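Local atomic coordinates of aspartate aminotransferase, mitochondrial (Trypanosoma brucei brucei, PDB entry 4W5K), a protein that probably catalyses the pyridoxal-phosphate-dependent exchange of amino groups between aspartate and 2-oxoglutarate, acting as a homodimer. Residues K153-A158 with H189-Q194; V175-H180 with F225-L230. The protein carries 1 engineered substitution. All blocks are in the same frame, centred on the assembly; numbering follows the deposited sequence.

Contact 1: K153-A158 with H189-Q194; sequences KGLNLA and HDDWRQ. Unlike the reference sequence in segment 153-158: Leu-155 (reference Phe). With MLT (D-malate), chain D; EDO (1,2-ethanediol), chain E.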
loop_
_atom_site.group_PDB
_atom_site.type_symbol
_atom_site.label_atom_id
_atom_site.label_comp_id
_atom_site.label_asym_id
_atom_site.label_seq_id
_atom_site.Cartn_x
_atom_site.Cartn_y
_atom_site.Cartn_z
ATOM N N LYS A 153 21.601 6.820 29.079
ATOM C CA LYS A 153 21.124 6.926 27.693
ATOM C C LYS A 153 21.685 5.777 26.861
ATOM O O LYS A 153 22.069 5.963 25.705
ATOM C CB LYS A 153 21.485 8.291 27.059
ATOM C CG LYS A 153 21.083 9.518 27.909
ATOM C CD LYS A 153 22.265 10.012 28.798
ATOM C CE LYS A 153 21.763 10.697 30.067
ATOM N NZ LYS A 153 22.828 11.467 30.787
ATOM N N GLY A 154 21.727 4.592 27.477
ATOM C CA GLY A 154 22.306 3.400 26.874
ATOM C C GLY A 154 21.477 2.179 27.190
ATOM O O GLY A 154 20.299 2.315 27.542
ATOM N N LEU A 155 22.079 0.996 27.064
ATOM C CA LEU A 155 21.357 -0.269 27.187
ATOM C C LEU A 155 21.256 -0.796 28.613
ATOM O O LEU A 155 22.197 -0.677 29.407
ATOM C CB LEU A 155 22.032 -1.334 26.313
ATOM C CG LEU A 155 21.377 -2.702 26.180
ATOM C CD1 LEU A 155 20.055 -2.575 25.412
ATOM C CD2 LEU A 155 22.335 -3.676 25.484
ATOM N N ASN A 156 20.105 -1.388 28.936
ATOM C CA ASN A 156 19.970 -2.137 30.187
ATOM C C ASN A 156 19.867 -3.622 29.831
ATOM O O ASN A 156 18.770 -4.199 29.806
ATOM C CB ASN A 156 18.749 -1.651 31.005
ATOM C CG ASN A 156 18.469 -2.517 32.234
ATOM O OD1 ASN A 156 19.300 -3.331 32.646
ATOM N ND2 ASN A 156 17.291 -2.331 32.836
ATOM N N LEU A 157 21.015 -4.236 29.546
ATOM C CA LEU A 157 21.033 -5.632 29.113
ATOM C C LEU A 157 20.537 -6.606 30.199
ATOM O O LEU A 157 19.753 -7.492 29.886
ATOM C CB LEU A 157 22.436 -6.069 28.671
ATOM C CG LEU A 157 22.499 -7.504 28.123
ATOM C CD1 LEU A 157 21.627 -7.668 26.874
ATOM C CD2 LEU A 157 23.921 -7.937 27.817
ATOM N N ALA A 158 21.004 -6.462 31.436
ATOM C CA ALA A 158 20.571 -7.373 32.510
ATOM C C ALA A 158 19.040 -7.354 32.610
ATOM O O ALA A 158 18.391 -8.403 32.762
ATOM C CB ALA A 158 21.202 -6.991 33.827
ATOM N N HIS A 189 27.087 -7.352 19.205
ATOM C CA HIS A 189 26.872 -8.742 18.815
ATOM C C HIS A 189 27.039 -9.702 19.999
ATOM O O HIS A 189 26.288 -10.676 20.075
ATOM C CB HIS A 189 27.781 -9.149 17.654
ATOM C CG HIS A 189 27.378 -8.512 16.355
ATOM N ND1 HIS A 189 27.927 -8.862 15.140
ATOM C CD2 HIS A 189 26.475 -7.543 16.099
ATOM C CE1 HIS A 189 27.365 -8.142 14.184
ATOM N NE2 HIS A 189 26.470 -7.343 14.738
ATOM N N ASP A 190 28.000 -9.440 20.896
ATOM C CA ASP A 190 28.107 -10.184 22.164
ATOM C C ASP A 190 26.777 -10.159 22.923
ATOM O O ASP A 190 26.330 -11.185 23.444
ATOM C CB ASP A 190 29.196 -9.604 23.099
ATOM C CG ASP A 190 30.616 -10.040 22.747
ATOM O OD1 ASP A 190 30.796 -10.924 21.879
ATOM O OD2 ASP A 190 31.568 -9.476 23.361
ATOM N N ASP A 191 26.182 -8.976 23.044
ATOM C CA ASP A 191 24.929 -8.844 23.797
ATOM C C ASP A 191 23.819 -9.625 23.115
ATOM O O ASP A 191 23.017 -10.306 23.778
ATOM C CB ASP A 191 24.476 -7.387 23.934
ATOM C CG ASP A 191 25.499 -6.481 24.629
ATOM O OD1 ASP A 191 26.342 -6.953 25.436
ATOM O OD2 ASP A 191 25.403 -5.260 24.370
ATOM N N TRP A 192 23.749 -9.502 21.792
ATOM C CA TRP A 192 22.713 -10.214 21.045
ATOM C C TRP A 192 22.867 -11.722 21.190
ATOM O O TRP A 192 21.869 -12.462 21.222
ATOM C CB TRP A 192 22.752 -9.824 19.574
ATOM C CG TRP A 192 22.100 -8.521 19.242
ATOM C CD1 TRP A 192 22.700 -7.446 18.636
ATOM C CD2 TRP A 192 20.719 -8.156 19.427
ATOM N NE1 TRP A 192 21.790 -6.437 18.453
ATOM C CE2 TRP A 192 20.568 -6.842 18.923
ATOM C CE3 TRP A 192 19.599 -8.811 19.966
ATOM C CZ2 TRP A 192 19.339 -6.166 18.927
ATOM C CZ3 TRP A 192 18.373 -8.133 19.989
ATOM C CH2 TRP A 192 18.256 -6.825 19.456
ATOM N N ARG A 193 24.100 -12.211 21.301
ATOM C CA ARG A 193 24.290 -13.641 21.475
ATOM C C ARG A 193 23.622 -14.080 22.770
ATOM O O ARG A 193 22.973 -15.135 22.817
ATOM C CB ARG A 193 25.780 -14.012 21.456
ATOM C CG ARG A 193 26.294 -14.195 20.029
ATOM C CD ARG A 193 27.748 -14.630 19.974
ATOM N NE ARG A 193 28.655 -13.501 20.146
ATOM C CZ ARG A 193 29.141 -12.763 19.150
ATOM N NH1 ARG A 193 29.973 -11.750 19.416
ATOM N NH2 ARG A 193 28.819 -13.039 17.893
ATOM N N GLN A 194 23.733 -13.261 23.821
ATOM C CA GLN A 194 23.038 -13.615 25.070
ATOM C C GLN A 194 21.515 -13.565 24.915
ATOM O O GLN A 194 20.811 -14.453 25.440
ATOM C CB GLN A 194 23.439 -12.696 26.219
ATOM C CG GLN A 194 24.910 -12.747 26.554
ATOM C CD GLN A 194 25.188 -12.096 27.888
ATOM O OE1 GLN A 194 25.757 -11.012 27.957
ATOM N NE2 GLN A 194 24.790 -12.763 28.961
HETATM C C1 MLT D . 29.673 -12.352 14.802
HETATM O O1 MLT D . 29.382 -11.683 15.829
HETATM O O2 MLT D . 29.843 -13.597 14.869
HETATM C C2 MLT D . 29.808 -11.638 13.466
HETATM O O3 MLT D . 29.484 -10.306 13.728
HETATM C C1 EDO E . 22.749 14.961 29.056
HETATM O O1 EDO E . 22.363 13.709 28.482
HETATM C C2 EDO E . 24.257 14.934 29.271
HETATM O O2 EDO E . 24.599 13.761 30.033
#
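Leu-155 and Leu-157 meet Asp-191 where the outermost strand 154-155 and the start of helix 157-166 pass the first turn of helix 189-201, at the rim of the large sheet of this pyridoxal-phosphate aminotransferase fold. The pairing is shallow: 157 Å² is buried in all, and the closest CA atoms, those of Leu-157 and Asp-191, stand 7.3 Å apart. Asp-191 can be followed atom by atom. Its CB lies almost equally far from the two methyls of Leu-157, 4.0 Å from CD2 and 4.1 Å from CD1. CG then comes up to Leu-157 CD2. With CG swung beside the backbone N (chi1 -59°), the carboxylate divides between the leucines: OD1 is 3.5 Å from Leu-157 CD2, whereas OD2 is 3.6 Å from Leu-155 CD2, Leu-155 and Asp-191 reaching for each other from opposite directions. OD2 also has a hydrogen bond to a residue adjoining the segments, which gives the carboxylate a polar partner beside its methyl neighbours. Separately, the backbone N of Asp-191 is bonded to Thr-188 OG1 at the start of helix 189-201. Leu-157 CD2 has a second oxygen close by, OE1 of Gln-194, whose side chain crosses that of Leu-157 at about a right angle. These are van der Waals contacts between methyls and oxygens. The same helix turn presents His-189 and Arg-193 to a bound D-malate, remote from the leucines. His-189 ND1 lies 2.6 Å from malate O3, which sits in the plane of the imidazole at its edge, and either atom could be the donor.

Contact 2: V175-H180 with F225-L230; sequences VHACAH and FVPRHL. With MLT (D-malate), chain D.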
loop_
_atom_site.group_PDB
_atom_site.type_symbol
_atom_site.label_atom_id
_atom_site.label_comp_id
_atom_site.label_asym_id
_atom_site.label_seq_id
_atom_site.Cartn_x
_atom_site.Cartn_y
_atom_site.Cartn_z
ATOM N N VAL A 175 12.148 -7.126 18.268
ATOM C CA VAL A 175 13.485 -6.536 18.474
ATOM C C VAL A 175 13.865 -5.701 17.255
ATOM O O VAL A 175 13.518 -6.062 16.129
ATOM C CB VAL A 175 14.580 -7.610 18.727
ATOM C CG1 VAL A 175 14.305 -8.404 20.025
ATOM C CG2 VAL A 175 14.754 -8.549 17.514
ATOM N N HIS A 176 14.581 -4.600 17.481
ATOM C CA HIS A 176 15.088 -3.786 16.358
ATOM C C HIS A 176 16.458 -4.363 15.950
ATOM O O HIS A 176 17.308 -4.559 16.812
ATOM C CB HIS A 176 15.259 -2.313 16.753
ATOM C CG HIS A 176 13.999 -1.625 17.194
ATOM N ND1 HIS A 176 13.719 -0.316 16.846
ATOM C CD2 HIS A 176 12.966 -2.042 17.969
ATOM C CE1 HIS A 176 12.565 0.040 17.387
ATOM N NE2 HIS A 176 12.087 -0.987 18.073
ATOM N N ALA A 177 16.689 -4.624 14.665
ATOM C CA ALA A 177 17.938 -5.273 14.236
ATOM C C ALA A 177 19.174 -4.412 14.510
ATOM O O ALA A 177 20.235 -4.932 14.849
ATOM C CB ALA A 177 17.875 -5.620 12.758
ATOM N N CYS A 178 19.008 -3.111 14.322
ATOM C CA CYS A 178 20.065 -2.097 14.501
ATOM C C CYS A 178 19.456 -0.732 14.303
ATOM O O CYS A 178 18.325 -0.613 13.798
ATOM C CB CYS A 178 21.248 -2.288 13.541
ATOM S SG CYS A 178 20.834 -2.451 11.795
ATOM N N ALA A 179 20.205 0.293 14.697
ATOM C CA ALA A 179 19.702 1.662 14.754
ATOM C C ALA A 179 18.314 1.720 15.404
ATOM O O ALA A 179 17.329 2.181 14.807
ATOM C CB ALA A 179 19.703 2.318 13.338
ATOM N N HIS A 180 18.255 1.252 16.649
ATOM C CA HIS A 180 17.032 1.346 17.416
ATOM C C HIS A 180 16.400 2.742 17.301
ATOM O O HIS A 180 17.077 3.763 17.463
ATOM C CB HIS A 180 17.313 1.000 18.878
ATOM C CG HIS A 180 16.096 1.052 19.748
ATOM N ND1 HIS A 180 15.736 2.179 20.459
ATOM C CD2 HIS A 180 15.153 0.118 20.020
ATOM C CE1 HIS A 180 14.622 1.935 21.131
ATOM N NE2 HIS A 180 14.249 0.692 20.881
ATOM N N PHE A 225 23.096 -9.116 11.412
ATOM C CA PHE A 225 23.480 -10.173 12.349
ATOM C C PHE A 225 22.285 -10.793 13.089
ATOM O O PHE A 225 22.194 -12.012 13.209
ATOM C CB PHE A 225 24.506 -9.634 13.374
ATOM C CG PHE A 225 24.896 -10.638 14.410
ATOM C CD1 PHE A 225 25.741 -11.685 14.081
ATOM C CD2 PHE A 225 24.392 -10.567 15.697
ATOM C CE1 PHE A 225 26.099 -12.643 15.046
ATOM C CE2 PHE A 225 24.713 -11.525 16.643
ATOM C CZ PHE A 225 25.591 -12.549 16.326
ATOM N N VAL A 226 21.370 -9.968 13.575
ATOM C CA VAL A 226 20.294 -10.505 14.408
ATOM C C VAL A 226 19.375 -11.523 13.665
ATOM O O VAL A 226 19.171 -12.618 14.179
ATOM C CB VAL A 226 19.467 -9.353 15.029
ATOM C CG1 VAL A 226 18.195 -9.877 15.665
ATOM C CG2 VAL A 226 20.325 -8.659 16.102
ATOM N N PRO A 227 18.880 -11.193 12.457
ATOM C CA PRO A 227 18.074 -12.233 11.780
ATOM C C PRO A 227 18.914 -13.423 11.289
ATOM O O PRO A 227 18.468 -14.574 11.339
ATOM C CB PRO A 227 17.440 -11.475 10.607
ATOM C CG PRO A 227 18.332 -10.290 10.392
ATOM C CD PRO A 227 18.819 -9.901 11.752
ATOM N N ARG A 228 20.144 -13.169 10.858
ATOM C CA ARG A 228 20.968 -14.278 10.404
ATOM C C ARG A 228 21.341 -15.225 11.546
ATOM O O ARG A 228 21.412 -16.450 11.372
ATOM C CB ARG A 228 22.220 -13.748 9.711
ATOM C CG ARG A 228 21.894 -13.004 8.441
ATOM C CD ARG A 228 23.131 -12.599 7.667
ATOM N NE ARG A 228 22.752 -11.740 6.541
ATOM C CZ ARG A 228 23.613 -11.229 5.664
ATOM N NH1 ARG A 228 24.906 -11.513 5.764
ATOM N NH2 ARG A 228 23.174 -10.453 4.675
ATOM N N HIS A 229 21.555 -14.668 12.727
ATOM C CA HIS A 229 21.942 -15.492 13.866
ATOM C C HIS A 229 20.720 -16.306 14.366
ATOM O O HIS A 229 20.842 -17.490 14.754
ATOM C CB HIS A 229 22.523 -14.599 14.970
ATOM C CG HIS A 229 23.083 -15.346 16.138
ATOM N ND1 HIS A 229 24.268 -16.051 16.079
ATOM C CD2 HIS A 229 22.640 -15.461 17.411
ATOM C CE1 HIS A 229 24.523 -16.581 17.263
ATOM N NE2 HIS A 229 23.550 -16.236 18.091
ATOM N N LEU A 230 19.549 -15.673 14.350
ATOM C CA LEU A 230 18.347 -16.326 14.884
ATOM C C LEU A 230 17.784 -17.383 13.952
ATOM O O LEU A 230 17.128 -18.331 14.411
ATOM C CB LEU A 230 17.248 -15.301 15.172
ATOM C CG LEU A 230 17.378 -14.592 16.515
ATOM C CD1 LEU A 230 16.536 -13.316 16.507
ATOM C CD2 LEU A 230 17.018 -15.526 17.659
HETATM C C1 MLT D . 29.673 -12.352 14.802
HETATM O O1 MLT D . 29.382 -11.683 15.829
HETATM O O2 MLT D . 29.843 -13.597 14.869
HETATM C C2 MLT D . 29.808 -11.638 13.466
HETATM O O3 MLT D . 29.484 -10.306 13.728
HETATM O O HOH W 1 21.568 -6.931 13.560
#
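Rings flank the place where Val-175 and Ala-177 meet Val-226. The imidazole of His-176 carries His-180 CD2 3.4 Å above its plane, over the ring centre, and His-176 itself touches pyridoxal phosphate. On the helix, Phe-225 and His-229 lie one turn apart: Phe-225 CZ is 3.6 Å above the His-229 ring, displaced toward its rim, while His-229 CB sits over one face of Phe-225, likewise offset toward the rim. D-malate approaches this phenyl ring obliquely, its O1 3.5 Å from Phe-225 CE1. Between these groups runs the join itself, in which helix 225-230 packs against strand 172-176, an interior parallel strand of the large cofactor-binding sheet, and the residues that follow it. Val-226 does the touching with both branches. CG1, anti to the backbone N (chi1 169°), reaches Val-175 CG2 at 4.1 Å, and CG2 lies 3.9 Å from the carbonyl oxygen of Ala-177. Pro-227 adds a looser contact, its CD 4.5 Å from Ala-177 CB. The polar link is indirect: one water donates to Ala-177 O at 2.7 Å and accepts from Val-226 N at 3.0 Å, thereby occupying a backbone N-H in the helix's first turn.

In the fold
From the N terminus, the chain first meets 153-158, on edge strand 154-155 and helix 157-166, and then 175-180, on strand 172-176 and the loop after it. It next enters helix 189-201, where 189-194 closes contact 1 over 30 intervening residues. Helix 225-230 closes contact 2 only after strand 205-210, over 44. The segments therefore alternate, and the two loops cross. Contact 1 ties the sheet's margin to helix 189-201; contact 2 ties an interior strand to helix 225-230. Their centres are 12 Å apart. Trp-192, pointing away from 153-158, carries helix 189-201 onto contact 2, its CE2 3.4 Å from Val-226 CG2. D-malate touches residues of segments 189-194 and 225-230, with the rings of His-189 and Phe-225 stacked beside it.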